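Side-chain contacts in racemase (PDB 3MKC), which belongs to the mandelate racemase/muconate lactonizing group of the enolase superfamily, pairing an N-terminal capping domain with a C-terminal barrel-like domain: residues V156-Y161 with L195-G200; Y214-W219 with A223-S228; F270-W275 with T301-A306. All coordinates share one frame; numbering follows the deposited sequence.

Running from the N terminus, the chain makes the three contacts in series, and none nests within or crosses another. Contact 1 closes first: between its segments the chain finishes helix 154-170, passes through strand 175-179 and enters helix 188-202, so two successive outer helices of the barrel are tied together. Contact 2 follows after strand 207-211 and is local, joining the loop 214-219 to the helix it leads into. The two touch where R196 NH2 comes within 2.8 Å of S228 O. Contact 3 fastens helix 268-277 to helix 293-306 further round the barrel, its nearest atom about 7 Å from contact 2.

Contact 1. Residues V156-Y161 with L195-G200; sequences VAIKGY and LRELRG
I158 and Y161 on helix 154-170 meet E197 and L198 on helix 188-202, two neighbouring outer helices of the C-terminal barrel. They are linked through strand 175-179 as part of a beta-alpha-beta-alpha run. Over these short segments the axes approach to 10.3 Å and cross at -20°, nearly parallel, as consecutive helices around such a barrel do.

I158 comes first. Its CG1 branch stands beside the backbone N and then runs out extended (chi2 175°), which carries CD1 across to the next helix. There CD1 rests 3.8 Å from E197 CB and touches CG as well, so it packs on the aliphatic root of the glutamate. The E197 chain bends at chi2 (-56°), and its carboxylate leads away from this hydrophobic patch. The other branch of I158, CG2, lies at a looser 4.5 Å from L198 CD2.

One turn on, Y161 turns its CB toward the partner helix. The ring carries its hydroxyl down to the barrel wall, where OH is gripped by two backbone partners, L144 O and C179 N; that probably fixes the far end of the ring. Both Y161 and L198 also touch V178 of strand 175-179, which places this part of the interface against the sheet. One methyl serves both residues of the first helix: L198 CD2 sits 3.8 Å from Y161 CB and 4.3 Å from I158 CA.

Contact 2. Residues Y214-W219 with A223-S228; sequences YRFTDW and ARLLNS
With CG beside its backbone N (chi1 -60°), F216 sends its ring toward the helix, and L225, its CG anti to the backbone N (chi1 168°), brings CD2 to meet it. The two side chains then cross at about a right angle. L225 CD2 is the methyl that makes the touch, 3.7 Å from F216 CZ and close to CE2 too, approaching the far end of the ring obliquely. One face of that ring is covered from within its own loop: R215 CG lies 3.6 Å above the plane, over the centre. The guanidinium of R215 goes elsewhere, with NH2 bonded to A184 O. Behind the leucine stand V191 and A192 of helix 188-202, so the pair belongs to a hydrophobic layer shared with the preceding barrel helix.

The second half of the contact is helical. A223 N donates to W219 O over 2.8 Å, and A223 CB sits 3.5 Å from that same oxygen. The W219 indole passes the methyl more loosely, CE3 being 4.3 Å from A223 CB, and reaches on to K251 and N255 of helix 246-255. Further along, S228 OG donates to L225 O at 2.8 Å, a side-chain bond back onto the backbone three residues earlier.

At the start of the helix, D218 occupies the N-cap position, its OD1 making a weak bond to Y220 N. A loop leaving strand 207-211, an aspartate N-cap and a first helical turn closed by W219 O together form a strand-to-helix connection of the barrel, with F216 folded back onto the new helix.

Contact 3. Residues F270-W275 with T301-A306; sequences FEAEEW and TEMATA
E273 presents its aliphatic root to M303, while the flat carboxylate at its end leads away from the partner helix and bonds through OE2 to T277 OG1. The other flat group nearby, the W275 indole, has E271 C at its edge, in plane, and packs edge-to-face with the rings of H243 and H249. These partners of W275 are not those of M303, which meets A272 and E273.

M303, modelled as selenomethionine, spans the gap between helices 268-277 and 293-306. Its chain leaves extended (chi1 167°, chi2 176°) and bends only at chi3, 58°, which turns the terminal methyl in against the backbone of helix 268-277. SE lies 3.6 Å from E273 CB and 3.8 Å from CG, with the two side chains crossing at about a right angle. CE tucks in beside the backbone, 3.7 Å from E273 N, and meets the methyl of A272, whose CB is 4.0 Å away.

The chemistry is thus apolar: selenium and methyl press on aliphatic carbons and helix backbone, so dispersion probably holds these barrel helices together here, with the charge of E273 kept to one side.

Contact 1. Residues V156-Y161 with L195-G200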
ATOM      1  N   VAL A 156      16.489  13.474  20.498  1.00 28.18           N
ATOM      2  CA  VAL A 156      16.442  12.021  20.403  1.00 29.29           C
ATOM      3  C   VAL A 156      15.899  11.551  19.059  1.00 29.41           C
ATOM      4  O   VAL A 156      16.423  10.614  18.457  1.00 30.18           O
ATOM      5  CB  VAL A 156      15.570  11.427  21.523  1.00 30.56           C
ATOM      6  CG1 VAL A 156      15.413   9.918  21.324  1.00 30.36           C
ATOM      7  CG2 VAL A 156      16.199  11.727  22.880  1.00 29.56           C
ATOM      8  N   ALA A 157      14.840  12.200  18.591  1.00 30.13           N
ATOM      9  CA  ALA A 157      14.245  11.834  17.316  1.00 29.27           C
ATOM     10  C   ALA A 157      15.251  12.031  16.186  1.00 28.41           C
ATOM     11  O   ALA A 157      15.436  11.155  15.341  1.00 28.75           O
ATOM     12  CB  ALA A 157      13.003  12.675  17.064  1.00 30.65           C
ATOM     13  N   ILE A 158      15.902  13.190  16.182  1.00 28.51           N
ATOM     14  CA  ILE A 158      16.879  13.516  15.155  1.00 28.89           C
ATOM     15  C   ILE A 158      18.039  12.528  15.135  1.00 30.27           C
ATOM     16  O   ILE A 158      18.349  11.947  14.094  1.00 31.12           O
ATOM     17  CB  ILE A 158      17.421  14.946  15.362  1.00 28.13           C
ATOM     18  CG1 ILE A 158      16.283  15.951  15.149  1.00 28.92           C
ATOM     19  CG2 ILE A 158      18.580  15.215  14.416  1.00 27.34           C
ATOM     20  CD1 ILE A 158      16.658  17.388  15.433  1.00 28.78           C
ATOM     21  N   LYS A 159      18.678  12.336  16.284  1.00 31.53           N
ATOM     22  CA  LYS A 159      19.804  11.418  16.384  1.00 32.12           C
ATOM     23  C   LYS A 159      19.411  10.055  15.837  1.00 32.28           C
ATOM     24  O   LYS A 159      20.177   9.426  15.108  1.00 33.75           O
ATOM     25  CB  LYS A 159      20.256  11.295  17.839  1.00 33.24           C
ATOM     26  N   GLY A 160      18.206   9.609  16.182  1.00 32.14           N
ATOM     27  CA  GLY A 160      17.730   8.318  15.714  1.00 30.51           C
ATOM     28  C   GLY A 160      17.575   8.218  14.205  1.00 30.30           C
ATOM     29  O   GLY A 160      17.834   7.167  13.609  1.00 30.37           O
ATOM     30  N   TYR A 161      17.143   9.303  13.576  1.00 29.51           N
ATOM     31  CA  TYR A 161      16.959   9.303  12.132  1.00 27.83           C
ATOM     32  C   TYR A 161      18.275   9.408  11.363  1.00 27.05           C
ATOM     33  O   TYR A 161      18.441   8.783  10.316  1.00 26.08           O
ATOM     34  CB  TYR A 161      16.034  10.455  11.723  1.00 27.46           C
ATOM     35  CG  TYR A 161      14.607  10.029  11.469  1.00 25.33           C
ATOM     36  CD1 TYR A 161      14.269   9.302  10.326  1.00 26.73           C
ATOM     37  CD2 TYR A 161      13.598  10.325  12.383  1.00 25.93           C
ATOM     38  CE1 TYR A 161      12.957   8.876  10.100  1.00 25.07           C
ATOM     39  CE2 TYR A 161      12.285   9.907  12.169  1.00 25.69           C
ATOM     40  CZ  TYR A 161      11.975   9.182  11.026  1.00 26.09           C
ATOM     41  OH  TYR A 161      10.682   8.751  10.822  1.00 24.91           O
ATOM     42  N   LEU A 195      12.133  19.185  10.807  1.00 21.26           N
ATOM     43  CA  LEU A 195      12.236  18.868   9.397  1.00 20.76           C
ATOM     44  C   LEU A 195      13.417  19.574   8.756  1.00 20.75           C
ATOM     45  O   LEU A 195      14.009  19.068   7.815  1.00 21.30           O
ATOM     46  CB  LEU A 195      10.932  19.238   8.689  1.00 20.63           C
ATOM     47  CG  LEU A 195       9.709  18.477   9.221  1.00 21.58           C
ATOM     48  CD1 LEU A 195       8.458  18.912   8.463  1.00 21.31           C
ATOM     49  CD2 LEU A 195       9.923  16.977   9.063  1.00 20.81           C
ATOM     50  N   ARG A 196      13.765  20.748   9.269  1.00 22.03           N
ATOM     51  CA  ARG A 196      14.896  21.475   8.718  1.00 23.34           C
ATOM     52  C   ARG A 196      16.186  20.738   9.047  1.00 23.04           C
ATOM     53  O   ARG A 196      17.115  20.693   8.235  1.00 23.07           O
ATOM     54  CB  ARG A 196      14.941  22.895   9.281  1.00 24.21           C
ATOM     55  CG  ARG A 196      13.959  23.830   8.614  1.00 27.36           C
ATOM     56  CD  ARG A 196      13.898  25.188   9.295  1.00 28.41           C
ATOM     57  NE  ARG A 196      13.046  26.098   8.542  1.00 27.86           N
ATOM     58  CZ  ARG A 196      13.299  26.469   7.293  1.00 29.96           C
ATOM     59  NH1 ARG A 196      14.380  26.010   6.675  1.00 29.22           N
ATOM     60  NH2 ARG A 196      12.469  27.281   6.652  1.00 30.75           N
ATOM     61  N   GLU A 197      16.240  20.150  10.238  1.00 23.95           N
ATOM     62  CA  GLU A 197      17.433  19.421  10.654  1.00 24.49           C
ATOM     63  C   GLU A 197      17.581  18.125   9.874  1.00 25.05           C
ATOM     64  O   GLU A 197      18.682  17.763   9.465  1.00 24.54           O
ATOM     65  CB  GLU A 197      17.390  19.124  12.156  1.00 25.33           C
ATOM     66  CG  GLU A 197      17.423  20.373  13.012  1.00 28.20           C
ATOM     67  CD  GLU A 197      18.632  21.243  12.722  1.00 30.03           C
ATOM     68  OE1 GLU A 197      19.767  20.797  12.995  1.00 32.22           O
ATOM     69  OE2 GLU A 197      18.447  22.371  12.214  1.00 31.25           O
ATOM     70  N   LEU A 198      16.469  17.430   9.660  1.00 23.79           N
ATOM     71  CA  LEU A 198      16.508  16.175   8.923  1.00 22.36           C
ATOM     72  C   LEU A 198      16.884  16.417   7.472  1.00 21.50           C
ATOM     73  O   LEU A 198      17.639  15.641   6.881  1.00 21.16           O
ATOM     74  CB  LEU A 198      15.155  15.466   9.007  1.00 23.09           C
ATOM     75  CG  LEU A 198      14.731  15.022  10.407  1.00 22.97           C
ATOM     76  CD1 LEU A 198      13.440  14.221  10.326  1.00 22.82           C
ATOM     77  CD2 LEU A 198      15.831  14.171  11.028  1.00 25.23           C
ATOM     78  N   ARG A 199      16.354  17.490   6.892  1.00 21.19           N
ATOM     79  CA  ARG A 199      16.666  17.825   5.512  1.00 20.62           C
ATOM     80  C   ARG A 199      18.137  18.225   5.427  1.00 21.48           C
ATOM     81  O   ARG A 199      18.805  17.962   4.427  1.00 20.56           O
ATOM     82  CB  ARG A 199      15.786  18.979   5.027  1.00 21.18           C
ATOM     83  CG  ARG A 199      16.203  19.550   3.676  1.00 21.95           C
ATOM     84  CD  ARG A 199      16.248  18.469   2.608  1.00 24.12           C
ATOM     85  NE  ARG A 199      15.144  18.572   1.660  1.00 21.32           N
ATOM     86  CZ  ARG A 199      14.958  17.746   0.639  1.00 22.24           C
ATOM     87  NH1 ARG A 199      15.801  16.744   0.429  1.00 21.73           N
ATOM     88  NH2 ARG A 199      13.932  17.927  -0.184  1.00 22.78           N
ATOM     89  N   GLY A 200      18.630  18.862   6.483  1.00 22.48           N
ATOM     90  CA  GLY A 200      20.022  19.278   6.508  1.00 24.13           C
ATOM     91  C   GLY A 200      20.934  18.067   6.467  1.00 24.22           C
ATOM     92  O   GLY A 200      21.958  18.071   5.789  1.00 25.69           O
TER

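Contact 2. Residues Y214-W219 with A223-S228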
ATOM      1  N   TYR A 214      -1.422  12.660  11.371  1.00 17.59           N
ATOM      2  CA  TYR A 214      -2.681  13.221  11.836  1.00 17.03           C
ATOM      3  C   TYR A 214      -2.611  13.996  13.146  1.00 18.56           C
ATOM      4  O   TYR A 214      -3.521  13.911  13.967  1.00 17.48           O
ATOM      5  CB  TYR A 214      -3.693  12.082  11.965  1.00 15.97           C
ATOM      6  CG  TYR A 214      -3.817  11.250  10.706  1.00 16.64           C
ATOM      7  CD1 TYR A 214      -4.454  11.758   9.577  1.00 14.84           C
ATOM      8  CD2 TYR A 214      -3.255   9.970  10.624  1.00 14.76           C
ATOM      9  CE1 TYR A 214      -4.532  11.026   8.406  1.00 15.21           C
ATOM     10  CE2 TYR A 214      -3.325   9.226   9.449  1.00 14.07           C
ATOM     11  CZ  TYR A 214      -3.967   9.766   8.341  1.00 16.62           C
ATOM     12  OH  TYR A 214      -4.032   9.062   7.164  1.00 14.60           O
ATOM     13  N   ARG A 215      -1.552  14.772  13.343  1.00 19.12           N
ATOM     14  CA  ARG A 215      -1.434  15.526  14.584  1.00 21.11           C
ATOM     15  C   ARG A 215      -2.160  16.872  14.545  1.00 20.14           C
ATOM     16  O   ARG A 215      -2.264  17.537  15.567  1.00 20.96           O
ATOM     17  CB  ARG A 215       0.044  15.750  14.933  1.00 23.16           C
ATOM     18  CG  ARG A 215       0.783  16.644  13.966  1.00 26.52           C
ATOM     19  CD  ARG A 215       2.296  16.670  14.227  1.00 27.72           C
ATOM     20  NE  ARG A 215       2.679  17.276  15.505  1.00 27.60           N
ATOM     21  CZ  ARG A 215       2.900  16.594  16.628  1.00 29.68           C
ATOM     22  NH1 ARG A 215       2.773  15.274  16.646  1.00 29.86           N
ATOM     23  NH2 ARG A 215       3.270  17.230  17.733  1.00 28.48           N
ATOM     24  N   PHE A 216      -2.670  17.261  13.378  1.00 19.95           N
ATOM     25  CA  PHE A 216      -3.366  18.549  13.236  1.00 19.63           C
ATOM     26  C   PHE A 216      -4.862  18.452  12.922  1.00 19.29           C
ATOM     27  O   PHE A 216      -5.334  17.436  12.425  1.00 18.58           O
ATOM     28  CB  PHE A 216      -2.695  19.378  12.142  1.00 21.57           C
ATOM     29  CG  PHE A 216      -1.254  19.686  12.410  1.00 22.99           C
ATOM     30  CD1 PHE A 216      -0.885  20.451  13.511  1.00 23.78           C
ATOM     31  CD2 PHE A 216      -0.263  19.233  11.547  1.00 22.74           C
ATOM     32  CE1 PHE A 216       0.459  20.766  13.749  1.00 24.66           C
ATOM     33  CE2 PHE A 216       1.076  19.539  11.771  1.00 24.58           C
ATOM     34  CZ  PHE A 216       1.437  20.310  12.879  1.00 25.15           C
ATOM     35  N   THR A 217      -5.598  19.528  13.201  1.00 19.81           N
ATOM     36  CA  THR A 217      -7.036  19.574  12.932  1.00 18.66           C
ATOM     37  C   THR A 217      -7.461  20.903  12.303  1.00 19.46           C
ATOM     38  O   THR A 217      -8.546  21.006  11.728  1.00 20.02           O
ATOM     39  CB  THR A 217      -7.864  19.382  14.219  1.00 19.67           C
ATOM     40  OG1 THR A 217      -7.527  20.403  15.167  1.00 19.32           O
ATOM     41  CG2 THR A 217      -7.591  18.020  14.835  1.00 19.39           C
ATOM     42  N   ASP A 218      -6.600  21.910  12.415  1.00 17.97           N
ATOM     43  CA  ASP A 218      -6.874  23.239  11.866  1.00 16.94           C
ATOM     44  C   ASP A 218      -6.031  23.481  10.614  1.00 15.69           C
ATOM     45  O   ASP A 218      -4.815  23.581  10.696  1.00 15.63           O
ATOM     46  CB  ASP A 218      -6.572  24.300  12.936  1.00 16.84           C
ATOM     47  CG  ASP A 218      -6.738  25.718  12.423  1.00 16.51           C
ATOM     48  OD1 ASP A 218      -7.517  25.925  11.470  1.00 18.46           O
ATOM     49  OD2 ASP A 218      -6.099  26.631  12.985  1.00 15.96           O
ATOM     50  N   TRP A 219      -6.678  23.574   9.453  1.00 15.39           N
ATOM     51  CA  TRP A 219      -5.948  23.781   8.204  1.00 14.48           C
ATOM     52  C   TRP A 219      -5.089  25.033   8.182  1.00 15.07           C
ATOM     53  O   TRP A 219      -4.039  25.061   7.533  1.00 14.57           O
ATOM     54  CB  TRP A 219      -6.904  23.833   7.006  1.00 14.20           C
ATOM     55  CG  TRP A 219      -7.713  25.087   6.927  1.00 14.35           C
ATOM     56  CD1 TRP A 219      -8.960  25.291   7.442  1.00 16.16           C
ATOM     57  CD2 TRP A 219      -7.337  26.314   6.285  1.00 15.96           C
ATOM     58  NE1 TRP A 219      -9.387  26.567   7.159  1.00 15.85           N
ATOM     59  CE2 TRP A 219      -8.410  27.217   6.452  1.00 15.89           C
ATOM     60  CE3 TRP A 219      -6.199  26.736   5.586  1.00 15.21           C
ATOM     61  CZ2 TRP A 219      -8.379  28.524   5.942  1.00 16.71           C
ATOM     62  CZ3 TRP A 219      -6.166  28.039   5.078  1.00 17.83           C
ATOM     63  CH2 TRP A 219      -7.252  28.915   5.261  1.00 17.30           C
ATOM     64  N   ALA A 223      -1.221  25.226   7.217  1.00 15.09           N
ATOM     65  CA  ALA A 223      -0.757  26.041   6.092  1.00 15.30           C
ATOM     66  C   ALA A 223       0.428  26.903   6.516  1.00 15.71           C
ATOM     67  O   ALA A 223       1.394  27.042   5.766  1.00 16.75           O
ATOM     68  CB  ALA A 223      -1.889  26.920   5.568  1.00 14.10           C
ATOM     69  N   ARG A 224       0.359  27.480   7.714  1.00 17.13           N
ATOM     70  CA  ARG A 224       1.464  28.310   8.202  1.00 17.66           C
ATOM     71  C   ARG A 224       2.734  27.484   8.279  1.00 16.80           C
ATOM     72  O   ARG A 224       3.798  27.911   7.836  1.00 17.16           O
ATOM     73  CB  ARG A 224       1.163  28.884   9.589  1.00 20.49           C
ATOM     74  CG  ARG A 224       0.508  30.238   9.554  1.00 24.90           C
ATOM     75  CD  ARG A 224       0.480  30.888  10.931  1.00 27.28           C
ATOM     76  NE  ARG A 224      -0.142  32.207  10.867  1.00 28.04           N
ATOM     77  CZ  ARG A 224      -0.388  32.970  11.927  1.00 28.57           C
ATOM     78  NH1 ARG A 224      -0.062  32.542  13.141  1.00 27.25           N
ATOM     79  NH2 ARG A 224      -0.970  34.154  11.769  1.00 26.98           N
ATOM     80  N   LEU A 225       2.616  26.292   8.850  1.00 17.44           N
ATOM     81  CA  LEU A 225       3.765  25.409   8.977  1.00 16.80           C
ATOM     82  C   LEU A 225       4.332  25.041   7.612  1.00 17.61           C
ATOM     83  O   LEU A 225       5.522  25.208   7.365  1.00 17.26           O
ATOM     84  CB  LEU A 225       3.373  24.139   9.733  1.00 17.72           C
ATOM     85  CG  LEU A 225       4.366  22.972   9.722  1.00 17.31           C
ATOM     86  CD1 LEU A 225       5.704  23.409  10.305  1.00 17.88           C
ATOM     87  CD2 LEU A 225       3.787  21.815  10.513  1.00 15.39           C
ATOM     88  N   LEU A 226       3.480  24.549   6.718  1.00 16.73           N
ATOM     89  CA  LEU A 226       3.955  24.157   5.398  1.00 15.72           C
ATOM     90  C   LEU A 226       4.521  25.328   4.606  1.00 15.52           C
ATOM     91  O   LEU A 226       5.495  25.176   3.871  1.00 15.96           O
ATOM     92  CB  LEU A 226       2.834  23.471   4.613  1.00 15.28           C
ATOM     93  CG  LEU A 226       2.324  22.160   5.225  1.00 14.51           C
ATOM     94  CD1 LEU A 226       1.297  21.540   4.286  1.00 15.16           C
ATOM     95  CD2 LEU A 226       3.489  21.188   5.446  1.00 14.12           C
ATOM     96  N   ASN A 227       3.926  26.505   4.757  1.00 16.19           N
ATOM     97  CA  ASN A 227       4.429  27.659   4.035  1.00 17.74           C
ATOM     98  C   ASN A 227       5.808  28.087   4.523  1.00 18.94           C
ATOM     99  O   ASN A 227       6.623  28.560   3.736  1.00 21.81           O
ATOM    100  CB  ASN A 227       3.445  28.831   4.131  1.00 16.06           C
ATOM    101  CG  ASN A 227       2.236  28.641   3.240  1.00 17.81           C
ATOM    102  OD1 ASN A 227       2.316  27.962   2.218  1.00 19.16           O
ATOM    103  ND2 ASN A 227       1.113  29.251   3.609  1.00 17.24           N
ATOM    104  N   SER A 228       6.086  27.893   5.806  1.00 20.26           N
ATOM    105  CA  SER A 228       7.379  28.300   6.360  1.00 21.31           C
ATOM    106  C   SER A 228       8.540  27.371   6.010  1.00 22.95           C
ATOM    107  O   SER A 228       9.703  27.729   6.204  1.00 22.30           O
ATOM    108  CB  SER A 228       7.282  28.436   7.884  1.00 21.34           C
ATOM    109  OG  SER A 228       7.199  27.168   8.508  1.00 21.70           O
TER

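Contact 3. Residues F270-W275 with T301-A306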
ATOM      1  N   PHE A 270     -14.593   5.037  -5.048  1.00  8.59           N
ATOM      2  CA  PHE A 270     -15.622   6.028  -4.738  1.00  8.82           C
ATOM      3  C   PHE A 270     -15.108   7.044  -3.727  1.00 10.69           C
ATOM      4  O   PHE A 270     -15.378   8.246  -3.839  1.00 11.08           O
ATOM      5  CB  PHE A 270     -16.868   5.316  -4.213  1.00 10.19           C
ATOM      6  CG  PHE A 270     -17.390   4.272  -5.163  1.00  8.58           C
ATOM      7  CD1 PHE A 270     -17.750   4.620  -6.457  1.00  9.38           C
ATOM      8  CD2 PHE A 270     -17.473   2.940  -4.782  1.00 11.37           C
ATOM      9  CE1 PHE A 270     -18.183   3.658  -7.366  1.00  8.90           C
ATOM     10  CE2 PHE A 270     -17.902   1.970  -5.681  1.00  9.48           C
ATOM     11  CZ  PHE A 270     -18.257   2.325  -6.973  1.00 10.42           C
ATOM     12  N   GLU A 271     -14.379   6.563  -2.726  1.00  9.52           N
ATOM     13  CA  GLU A 271     -13.822   7.471  -1.736  1.00  9.20           C
ATOM     14  C   GLU A 271     -12.673   8.204  -2.403  1.00  8.58           C
ATOM     15  O   GLU A 271     -12.489   9.394  -2.184  1.00  9.85           O
ATOM     16  CB  GLU A 271     -13.316   6.713  -0.497  1.00  8.75           C
ATOM     17  CG  GLU A 271     -14.458   6.173   0.351  1.00 11.21           C
ATOM     18  CD  GLU A 271     -14.029   5.675   1.714  1.00 11.08           C
ATOM     19  OE1 GLU A 271     -12.828   5.771   2.057  1.00 12.96           O
ATOM     20  OE2 GLU A 271     -14.913   5.186   2.452  1.00 11.33           O
ATOM     21  N   ALA A 272     -11.907   7.492  -3.223  1.00  8.35           N
ATOM     22  CA  ALA A 272     -10.787   8.124  -3.910  1.00  9.02           C
ATOM     23  C   ALA A 272     -11.258   9.290  -4.784  1.00  9.97           C
ATOM     24  O   ALA A 272     -10.629  10.339  -4.816  1.00 10.55           O
ATOM     25  CB  ALA A 272     -10.036   7.102  -4.766  1.00  8.65           C
ATOM     26  N   GLU A 273     -12.365   9.101  -5.495  1.00  8.19           N
ATOM     27  CA  GLU A 273     -12.874  10.156  -6.356  1.00 10.76           C
ATOM     28  C   GLU A 273     -13.202  11.398  -5.534  1.00 10.26           C
ATOM     29  O   GLU A 273     -12.939  12.516  -5.970  1.00 11.13           O
ATOM     30  CB  GLU A 273     -14.122   9.678  -7.109  1.00 13.27           C
ATOM     31  CG  GLU A 273     -14.720  10.713  -8.054  1.00 19.48           C
ATOM     32  CD  GLU A 273     -15.614  11.715  -7.340  1.00 26.48           C
ATOM     33  OE1 GLU A 273     -16.427  11.283  -6.494  1.00 29.07           O
ATOM     34  OE2 GLU A 273     -15.515  12.930  -7.629  1.00 30.42           O
ATOM     35  N   GLU A 274     -13.769  11.204  -4.343  1.00 11.05           N
ATOM     36  CA  GLU A 274     -14.119  12.342  -3.498  1.00 10.95           C
ATOM     37  C   GLU A 274     -12.837  13.042  -3.030  1.00 11.65           C
ATOM     38  O   GLU A 274     -12.791  14.266  -2.920  1.00 12.24           O
ATOM     39  CB  GLU A 274     -14.966  11.878  -2.301  1.00 14.60           C
ATOM     40  CG  GLU A 274     -15.404  13.002  -1.379  1.00 21.84           C
ATOM     41  CD  GLU A 274     -16.302  12.536  -0.243  1.00 26.67           C
ATOM     42  OE1 GLU A 274     -16.180  11.366   0.186  1.00 29.16           O
ATOM     43  OE2 GLU A 274     -17.121  13.353   0.238  1.00 27.39           O
ATOM     44  N   TRP A 275     -11.792  12.271  -2.753  1.00 10.24           N
ATOM     45  CA  TRP A 275     -10.536  12.894  -2.347  1.00  8.54           C
ATOM     46  C   TRP A 275     -10.006  13.755  -3.487  1.00  7.62           C
ATOM     47  O   TRP A 275      -9.445  14.822  -3.264  1.00 10.01           O
ATOM     48  CB  TRP A 275      -9.486  11.846  -2.005  1.00  8.98           C
ATOM     49  CG  TRP A 275      -9.580  11.361  -0.604  1.00  7.37           C
ATOM     50  CD1 TRP A 275     -10.228  10.245  -0.165  1.00  8.64           C
ATOM     51  CD2 TRP A 275      -9.001  11.975   0.553  1.00  7.21           C
ATOM     52  NE1 TRP A 275     -10.084  10.121   1.196  1.00  8.95           N
ATOM     53  CE2 TRP A 275      -9.335  11.170   1.662  1.00  7.91           C
ATOM     54  CE3 TRP A 275      -8.231  13.129   0.761  1.00  8.78           C
ATOM     55  CZ2 TRP A 275      -8.925  11.480   2.965  1.00  9.52           C
ATOM     56  CZ3 TRP A 275      -7.824  13.442   2.062  1.00  8.13           C
ATOM     57  CH2 TRP A 275      -8.173  12.618   3.145  1.00  7.99           C
ATOM     58  N   THR A 301      -6.017   4.723 -10.233  1.00  9.70           N
ATOM     59  CA  THR A 301      -4.898   5.415 -10.846  1.00  8.56           C
ATOM     60  C   THR A 301      -5.209   6.027 -12.209  1.00  9.33           C
ATOM     61  O   THR A 301      -4.746   7.121 -12.521  1.00  9.75           O
ATOM     62  CB  THR A 301      -3.679   4.480 -10.968  1.00  7.72           C
ATOM     63  OG1 THR A 301      -3.357   3.962  -9.671  1.00 11.64           O
ATOM     64  CG2 THR A 301      -2.471   5.247 -11.498  1.00 12.39           C
ATOM     65  N   GLU A 302      -5.991   5.327 -13.024  1.00  9.83           N
ATOM     66  CA  GLU A 302      -6.320   5.850 -14.343  1.00 10.46           C
ATOM     67  C   GLU A 302      -7.184   7.085 -14.169  1.00  9.95           C
ATOM     68  O   GLU A 302      -7.069   8.031 -14.936  1.00 11.77           O
ATOM     69  CB  GLU A 302      -7.022   4.785 -15.196  1.00 11.28           C
ATOM     70  CG  GLU A 302      -6.115   3.575 -15.470  1.00 16.75           C
ATOM     71  CD  GLU A 302      -6.638   2.625 -16.546  1.00 21.58           C
ATOM     72  OE1 GLU A 302      -7.867   2.541 -16.756  1.00 18.90           O
ATOM     73  OE2 GLU A 302      -5.804   1.939 -17.172  1.00 22.26           O
HETATM   74  N   MSE A 303      -8.032   7.076 -13.143  1.00  9.41           N
HETATM   75  CA  MSE A 303      -8.890   8.229 -12.853  1.00  9.31           C
HETATM   76  C   MSE A 303      -7.997   9.365 -12.362  1.00 10.26           C
HETATM   77  O   MSE A 303      -8.169  10.532 -12.731  1.00 11.65           O
HETATM   78  CB  MSE A 303      -9.916   7.873 -11.768  1.00  9.96           C
HETATM   79  CG  MSE A 303     -10.667   9.088 -11.169  1.00 14.78           C
HETATM   80 SE   MSE A 303     -12.052   8.700  -9.885  1.00 21.17          SE
HETATM   81  CE  MSE A 303     -10.999   7.772  -8.636  1.00 12.18           C
ATOM     82  N   ALA A 304      -7.037   9.002 -11.520  1.00 11.20           N
ATOM     83  CA  ALA A 304      -6.111   9.974 -10.959  1.00  8.74           C
ATOM     84  C   ALA A 304      -5.310  10.650 -12.069  1.00  9.82           C
ATOM     85  O   ALA A 304      -5.212  11.870 -12.118  1.00  7.82           O
ATOM     86  CB  ALA A 304      -5.173   9.289  -9.979  1.00 11.25           C
ATOM     87  N   THR A 305      -4.744   9.851 -12.965  1.00  8.23           N
ATOM     88  CA  THR A 305      -3.960  10.411 -14.060  1.00 10.47           C
ATOM     89  C   THR A 305      -4.769  11.441 -14.852  1.00 10.26           C
ATOM     90  O   THR A 305      -4.266  12.512 -15.198  1.00 10.22           O
ATOM     91  CB  THR A 305      -3.485   9.298 -14.993  1.00 10.00           C
ATOM     92  OG1 THR A 305      -2.550   8.469 -14.288  1.00 12.66           O
ATOM     93  CG2 THR A 305      -2.835   9.873 -16.246  1.00 12.49           C
ATOM     94  N   ALA A 306      -6.029  11.122 -15.122  1.00 10.43           N
ATOM     95  CA  ALA A 306      -6.882  12.032 -15.883  1.00 11.74           C
ATOM     96  C   ALA A 306      -7.095  13.342 -15.124  1.00 12.18           C
ATOM     97  O   ALA A 306      -7.344  14.380 -15.728  1.00 16.65           O
ATOM     98  CB  ALA A 306      -8.230  11.365 -16.170  1.00 11.98           C
TER